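Local coordinates for protein sialidase B (Streptococcus pneumoniae serotype 4, PDB 4XHX) that hydrolyses the glycosidic linkages that hold terminal sialic acids on oligosaccharides, glycoproteins and glycolipids, at residues T501-M506 with F517-T522; T450-G455 with F468-S473. The protein carries 1 engineered substitution. All blocks are in the same frame, centred on the assembly; numbering follows the deposited sequence.

Both contacts are beta-hairpin pairings in the sialidase beta-propeller, their centres about 9 Å apart. Contact 2 (450-455 with 468-473) comes first along the chain and is complete before contact 1 (501-506 with 517-522) begins. Contact 2 joins strands 451-459 and 466-472, which run on in antiparallel order to 475-481 and 489-494; contact 1 joins strands 504-510 and 513-518, the first two of the next, four-stranded sheet. They pack against each other where Cys453 CB meets Ala504 O and the Tyr471 hydroxyl meets the Thr501 methyl. Both reach the bound sulfonate ligand JKK, contact 1 at its sulfonate and contact 2 at its chlorobenzyl end, so neighbouring sheets line one active-site pocket.

Contact 1: T501-M506 with F517-T522. With JKK (2-[(3-chlorobenzyl)amino]ethanesulfonic acid), chain B.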
loop_
_atom_site.group_PDB
_atom_site.type_symbol
_atom_site.label_atom_id
_atom_site.label_comp_id
_atom_site.label_asym_id
_atom_site.label_seq_id
_atom_site.Cartn_x
_atom_site.Cartn_y
_atom_site.Cartn_z
ATOM N N THR A 501 16.306 4.007 -6.702
ATOM C CA THR A 501 15.200 4.432 -5.864
ATOM C C THR A 501 15.677 4.191 -4.430
ATOM O O THR A 501 15.326 3.195 -3.808
ATOM C CB THR A 501 13.940 3.616 -6.207
ATOM O OG1 THR A 501 13.691 3.741 -7.610
ATOM C CG2 THR A 501 12.726 4.109 -5.450
ATOM N N ALA A 502 16.522 5.094 -3.936
ATOM C CA ALA A 502 17.238 4.874 -2.687
ATOM C C ALA A 502 16.406 5.276 -1.466
ATOM O O ALA A 502 16.744 6.220 -0.736
ATOM C CB ALA A 502 18.557 5.617 -2.703
ATOM N N GLU A 503 15.318 4.551 -1.261
ATOM C CA GLU A 503 14.422 4.802 -0.141
ATOM C C GLU A 503 15.176 4.453 1.133
ATOM O O GLU A 503 15.640 3.319 1.301
ATOM C CB GLU A 503 13.135 3.986 -0.299
ATOM C CG GLU A 503 12.243 4.476 -1.452
ATOM C CD GLU A 503 11.248 3.434 -1.927
ATOM O OE1 GLU A 503 10.247 3.819 -2.583
ATOM O OE2 GLU A 503 11.469 2.231 -1.654
ATOM N N ALA A 504 15.321 5.456 2.002
ATOM C CA ALA A 504 16.178 5.371 3.179
ATOM C C ALA A 504 15.407 5.674 4.459
ATOM O O ALA A 504 14.565 6.575 4.495
ATOM C CB ALA A 504 17.348 6.340 3.048
ATOM N N GLN A 505 15.721 4.922 5.508
ATOM C CA GLN A 505 15.167 5.149 6.830
ATOM C C GLN A 505 16.290 5.127 7.867
ATOM O O GLN A 505 17.275 4.386 7.713
ATOM C CB GLN A 505 14.088 4.104 7.146
ATOM C CG GLN A 505 12.820 4.307 6.330
ATOM C CD GLN A 505 12.001 5.501 6.819
ATOM O OE1 GLN A 505 11.152 5.353 7.698
ATOM N NE2 GLN A 505 12.263 6.693 6.259
ATOM N N MET A 506 16.136 5.935 8.917
ATOM C CA MET A 506 17.206 6.144 9.885
ATOM C C MET A 506 16.865 5.631 11.277
ATOM O O MET A 506 15.692 5.573 11.675
ATOM C CB MET A 506 17.525 7.637 9.991
ATOM C CG MET A 506 17.901 8.319 8.681
ATOM S SD MET A 506 17.690 10.123 8.747
ATOM C CE MET A 506 15.907 10.287 8.638
ATOM N N PHE A 517 19.472 2.979 6.754
ATOM C CA PHE A 517 19.388 1.786 5.907
ATOM C C PHE A 517 18.646 2.141 4.632
ATOM O O PHE A 517 17.639 2.852 4.674
ATOM C CB PHE A 517 18.698 0.628 6.638
ATOM C CG PHE A 517 19.365 0.252 7.934
ATOM C CD1 PHE A 517 20.446 -0.624 7.946
ATOM C CD2 PHE A 517 18.932 0.798 9.136
ATOM C CE1 PHE A 517 21.084 -0.948 9.144
ATOM C CE2 PHE A 517 19.558 0.473 10.340
ATOM C CZ PHE A 517 20.627 -0.403 10.348
ATOM N N PHE A 518 19.142 1.676 3.488
ATOM C CA PHE A 518 18.482 2.053 2.244
ATOM C C PHE A 518 18.453 1.012 1.138
ATOM O O PHE A 518 19.326 0.139 1.042
ATOM C CB PHE A 518 18.948 3.430 1.716
ATOM C CG PHE A 518 20.410 3.512 1.333
ATOM C CD1 PHE A 518 21.381 3.802 2.288
ATOM C CD2 PHE A 518 20.802 3.376 0.005
ATOM C CE1 PHE A 518 22.725 3.908 1.936
ATOM C CE2 PHE A 518 22.148 3.484 -0.364
ATOM C CZ PHE A 518 23.111 3.753 0.597
ATOM N N ARG A 519 17.411 1.146 0.324
ATOM C CA ARG A 519 17.174 0.362 -0.881
ATOM C C ARG A 519 18.210 0.689 -1.939
ATOM O O ARG A 519 18.580 1.850 -2.110
ATOM C CB ARG A 519 15.782 0.716 -1.414
ATOM C CG ARG A 519 15.360 0.001 -2.691
ATOM C CD ARG A 519 13.968 0.465 -3.077
ATOM N NE ARG A 519 13.594 0.083 -4.433
ATOM C CZ ARG A 519 12.352 0.194 -4.902
ATOM N NH1 ARG A 519 11.388 0.681 -4.123
ATOM N NH2 ARG A 519 12.080 -0.178 -6.142
ATOM N N THR A 520 18.681 -0.330 -2.647
ATOM C CA THR A 520 19.661 -0.123 -3.712
ATOM C C THR A 520 19.264 -0.888 -4.972
ATOM O O THR A 520 18.136 -1.366 -5.096
ATOM C CB THR A 520 21.052 -0.635 -3.299
ATOM O OG1 THR A 520 21.039 -2.068 -3.253
ATOM C CG2 THR A 520 21.474 -0.069 -1.929
ATOM N N THR A 521 20.207 -1.043 -5.892
ATOM C CA THR A 521 19.957 -1.879 -7.060
ATOM C C THR A 521 20.869 -3.109 -7.101
ATOM O O THR A 521 21.046 -3.719 -8.148
ATOM C CB THR A 521 20.111 -1.074 -8.341
ATOM O OG1 THR A 521 21.423 -0.514 -8.381
ATOM C CG2 THR A 521 19.082 0.063 -8.377
ATOM N N THR A 522 21.437 -3.474 -5.956
ATOM C CA THR A 522 22.440 -4.536 -5.908
ATOM C C THR A 522 21.911 -5.863 -5.374
ATOM O O THR A 522 22.645 -6.859 -5.353
ATOM C CB THR A 522 23.633 -4.145 -5.012
ATOM O OG1 THR A 522 23.176 -3.987 -3.664
ATOM C CG2 THR A 522 24.275 -2.851 -5.488
HETATM C CAE JKK B . 7.517 9.517 -6.249
HETATM C CAF JKK B . 6.709 9.664 -7.426
HETATM C CAG JKK B . 8.181 8.294 -6.019
HETATM C CAH JKK B . 7.238 7.396 -8.121
HETATM C CAI JKK B . 8.378 3.571 -6.271
HETATM C CAJ JKK B . 7.399 2.468 -5.937
HETATM C CAK JKK B . 8.744 5.910 -6.715
HETATM C CAM JKK B . 6.573 8.615 -8.345
HETATM C CAN JKK B . 8.056 7.244 -6.951
HETATM N NAL JKK B . 7.802 4.885 -6.315
HETATM O OAA JKK B . 9.178 0.414 -6.161
HETATM O OAB JKK B . 7.623 0.819 -8.006
HETATM O OAC JKK B . 6.810 -0.167 -5.983
HETATM S SAO JKK B . 7.758 0.795 -6.546
HETATM CL CL JKK B . 5.589 8.807 -9.773
#
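Glu503 and Arg519 leave the open end of a beta-propeller hairpin alongside each other and reach into the sialidase active site. Arg519 stretches out fully, its CG anti to the backbone N (chi1 179°) and the chain extended as far as NE, which carries the guanidinium alongside the glutamate. There Arg519 NH1 makes a salt bridge to Glu503 OE2 at 2.9 Å. The carboxylate and guanidinium planes are turned 73° apart: OE2 lies at the guanidinium edge, near its plane, while NH1 comes from above the carboxylate plane, 49° out of it. The other oxygen, OE1, is hydrogen-bonded to the hydroxyl of Tyr615, the probable nucleophile, so the glutamate links arginine and tyrosine.

Thr501 covers one face of the Arg519 guanidinium, with CG2 centred 3.9 Å above it, and the Tyr551 carbonyl takes the NE hydrogen. These partners should limit rotation of the group. Arg519 is probably a substrate-binding residue, as in related sialidases, and here NH1 and NH2 both donate to one sulfonate oxygen, OAA, of JKK. Arg581 and Arg207 also bind this ligand; a cluster of arginines is the sialidase family's usual way of holding the sialic acid carboxylate.

Behind the pocket the strands pair antiparallel. Gln505 and Phe517 exchange two backbone hydrogen bonds, and Arg519 N donates to Glu503 O at 3.0 Å, fixing the backbone from which the two charged side chains leave. Ala504 and Phe518 share the apolar face, CB to CB at 3.6 Å, and the Phe518 side chain also touches Leu476 and Met528. Gln505 curls back on its own strand: its NE2 donates to Ala504 O at 2.9 Å, and its OE1 accepts from Gln456 N.

Contact 2: T450-G455 with F468-S473; sequences TYLCPG and FATYTS. With JKK (2-[(3-chlorobenzyl)amino]ethanesulfonic acid), chain B.
Tyr451 CB is the bump that fits against the broad face of Tyr471 in this antiparallel hairpin of the propeller sheet. Tyr451 CB sits 3.6 Å from the centroid of the Tyr471 ring, a CH-pi contact over its face, offset toward the rim. The two phenol rings are nearly parallel, 28° between planes, but slid so far apart that they barely overlap. Tyr471 holds CG between its backbone N and carbonyl carbon (chi1 66°), swinging the ring across toward the 450-455 strand. Cys453 SG then fills the notch at that ring's edge, 3.9 Å from Tyr471 CD2, and also rests on Ala469 CB.

On the other face, which carries Leu452 and Thr470, Leu452 CD1 makes the apolar contact, touching both Thr470 CG2 and Phe468 CB; Leu304 extends this patch. At the strand end, Thr450 and Thr470 meet at about a right angle, their OG1 atoms hydrogen-bonded at 2.7 Å. Thr470 OG1 is also bonded to Thr477 O on the next strand. The other branch of Thr450, CG2, meets Thr472 CB at 3.8 Å.

Backbone bonds in both directions between Tyr451 and Tyr471, plus Cys453 N to Ala469 O at 3.0 Å, keep these shapes in register. The side bearing the tyrosines faces the ligand: Tyr451 CD1 lies 3.6 Å from JKK CAE on the chlorophenyl ring, and Tyr471 OH lies 3.8 Å from the benzylic CAK of JKK. The contact therefore offers JKK a mainly aromatic, van der Waals wall, consistent with a part of the pocket that takes up the ligand's apolar end while charged residues grip its sulfonate.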
loop_
_atom_site.group_PDB
_atom_site.type_symbol
_atom_site.label_atom_id
_atom_site.label_comp_id
_atom_site.label_asym_id
_atom_site.label_seq_id
_atom_site.Cartn_x
_atom_site.Cartn_y
_atom_site.Cartn_z
ATOM N N THR A 450 14.181 16.520 -4.942
ATOM C CA THR A 450 14.449 15.152 -4.529
ATOM C C THR A 450 13.141 14.423 -4.213
ATOM O O THR A 450 12.067 15.029 -4.177
ATOM C CB THR A 450 15.418 15.105 -3.335
ATOM O OG1 THR A 450 14.823 15.750 -2.202
ATOM C CG2 THR A 450 16.710 15.820 -3.697
ATOM N N TYR A 451 13.246 13.120 -3.997
ATOM C CA TYR A 451 12.091 12.282 -3.733
ATOM C C TYR A 451 12.058 11.905 -2.259
ATOM O O TYR A 451 13.041 11.385 -1.731
ATOM C CB TYR A 451 12.148 11.039 -4.633
ATOM C CG TYR A 451 11.862 11.398 -6.069
ATOM C CD1 TYR A 451 10.552 11.524 -6.511
ATOM C CD2 TYR A 451 12.887 11.658 -6.967
ATOM C CE1 TYR A 451 10.268 11.878 -7.798
ATOM C CE2 TYR A 451 12.611 12.017 -8.269
ATOM C CZ TYR A 451 11.295 12.126 -8.678
ATOM O OH TYR A 451 10.978 12.475 -9.970
ATOM N N LEU A 452 10.946 12.188 -1.584
ATOM C CA LEU A 452 10.855 11.889 -0.156
ATOM C C LEU A 452 10.976 10.391 0.107
ATOM O O LEU A 452 10.434 9.573 -0.632
ATOM C CB LEU A 452 9.546 12.422 0.432
ATOM C CG LEU A 452 9.417 12.386 1.955
ATOM C CD1 LEU A 452 10.364 13.355 2.620
ATOM C CD2 LEU A 452 7.994 12.649 2.392
ATOM N N CYS A 453 11.708 10.028 1.151
ATOM C CA CYS A 453 11.733 8.638 1.588
ATOM C C CYS A 453 10.538 8.401 2.480
ATOM O O CYS A 453 10.428 9.005 3.545
ATOM C CB CYS A 453 13.022 8.327 2.343
ATOM S SG CYS A 453 14.528 8.606 1.359
ATOM N N PRO A 454 9.622 7.525 2.044
ATOM C CA PRO A 454 8.409 7.297 2.830
ATOM C C PRO A 454 8.699 6.574 4.133
ATOM O O PRO A 454 9.645 5.791 4.207
ATOM C CB PRO A 454 7.566 6.413 1.916
ATOM C CG PRO A 454 8.552 5.741 1.013
ATOM C CD PRO A 454 9.589 6.802 0.760
ATOM N N GLY A 455 7.884 6.849 5.150
ATOM C CA GLY A 455 8.007 6.195 6.441
ATOM C C GLY A 455 8.090 7.189 7.588
ATOM O O GLY A 455 7.163 7.973 7.829
ATOM N N PHE A 468 14.512 14.556 7.646
ATOM C CA PHE A 468 13.796 13.731 6.688
ATOM C C PHE A 468 14.742 13.323 5.570
ATOM O O PHE A 468 15.387 14.166 4.953
ATOM C CB PHE A 468 12.607 14.477 6.088
ATOM C CG PHE A 468 11.395 14.542 6.991
ATOM C CD1 PHE A 468 10.542 13.457 7.110
ATOM C CD2 PHE A 468 11.090 15.702 7.693
ATOM C CE1 PHE A 468 9.405 13.523 7.925
ATOM C CE2 PHE A 468 9.951 15.766 8.508
ATOM C CZ PHE A 468 9.112 14.676 8.614
ATOM N N ALA A 469 14.821 12.027 5.300
ATOM C CA ALA A 469 15.651 11.551 4.204
ATOM C C ALA A 469 14.891 11.716 2.899
ATOM O O ALA A 469 13.667 11.503 2.838
ATOM C CB ALA A 469 16.054 10.090 4.415
ATOM N N THR A 470 15.618 12.131 1.869
ATOM C CA THR A 470 15.102 12.145 0.506
ATOM C C THR A 470 16.184 11.563 -0.400
ATOM O O THR A 470 17.331 11.396 0.028
ATOM C CB THR A 470 14.762 13.565 0.019
ATOM O OG1 THR A 470 15.971 14.296 -0.252
ATOM C CG2 THR A 470 13.914 14.319 1.046
ATOM N N TYR A 471 15.834 11.248 -1.644
ATOM C CA TYR A 471 16.827 10.717 -2.573
ATOM C C TYR A 471 16.726 11.362 -3.948
ATOM O O TYR A 471 15.671 11.844 -4.363
ATOM C CB TYR A 471 16.730 9.184 -2.695
ATOM C CG TYR A 471 15.452 8.674 -3.335
ATOM C CD1 TYR A 471 15.350 8.492 -4.719
ATOM C CD2 TYR A 471 14.358 8.351 -2.557
ATOM C CE1 TYR A 471 14.174 8.021 -5.298
ATOM C CE2 TYR A 471 13.197 7.888 -3.116
ATOM C CZ TYR A 471 13.099 7.720 -4.478
ATOM O OH TYR A 471 11.907 7.249 -4.995
ATOM N N THR A 472 17.847 11.376 -4.646
ATOM C CA THR A 472 17.879 11.787 -6.038
ATOM C C THR A 472 19.008 10.967 -6.666
ATOM O O THR A 472 19.607 10.124 -5.987
ATOM C CB THR A 472 18.069 13.336 -6.178
ATOM O OG1 THR A 472 17.957 13.727 -7.553
ATOM C CG2 THR A 472 19.416 13.788 -5.617
ATOM N N SER A 473 19.293 11.171 -7.946
ATOM C CA SER A 473 20.321 10.355 -8.582
ATOM C C SER A 473 21.692 10.634 -7.977
ATOM O O SER A 473 22.110 11.784 -7.865
ATOM C CB SER A 473 20.359 10.559 -10.094
ATOM O OG SER A 473 21.319 9.690 -10.673
HETATM C CAE JKK B . 7.517 9.517 -6.249
HETATM C CAF JKK B . 6.709 9.664 -7.426
HETATM C CAG JKK B . 8.181 8.294 -6.019
HETATM C CAH JKK B . 7.238 7.396 -8.121
HETATM C CAI JKK B . 8.378 3.571 -6.271
HETATM C CAJ JKK B . 7.399 2.468 -5.937
HETATM C CAK JKK B . 8.744 5.910 -6.715
HETATM C CAM JKK B . 6.573 8.615 -8.345
HETATM C CAN JKK B . 8.056 7.244 -6.951
HETATM N NAL JKK B . 7.802 4.885 -6.315
HETATM O OAA JKK B . 9.178 0.414 -6.161
HETATM O OAB JKK B . 7.623 0.819 -8.006
HETATM O OAC JKK B . 6.810 -0.167 -5.983
HETATM S SAO JKK B . 7.758 0.795 -6.546
HETATM CL CL JKK B . 5.589 8.807 -9.773
HETATM O O HOH W 1 11.537 10.749 4.770
#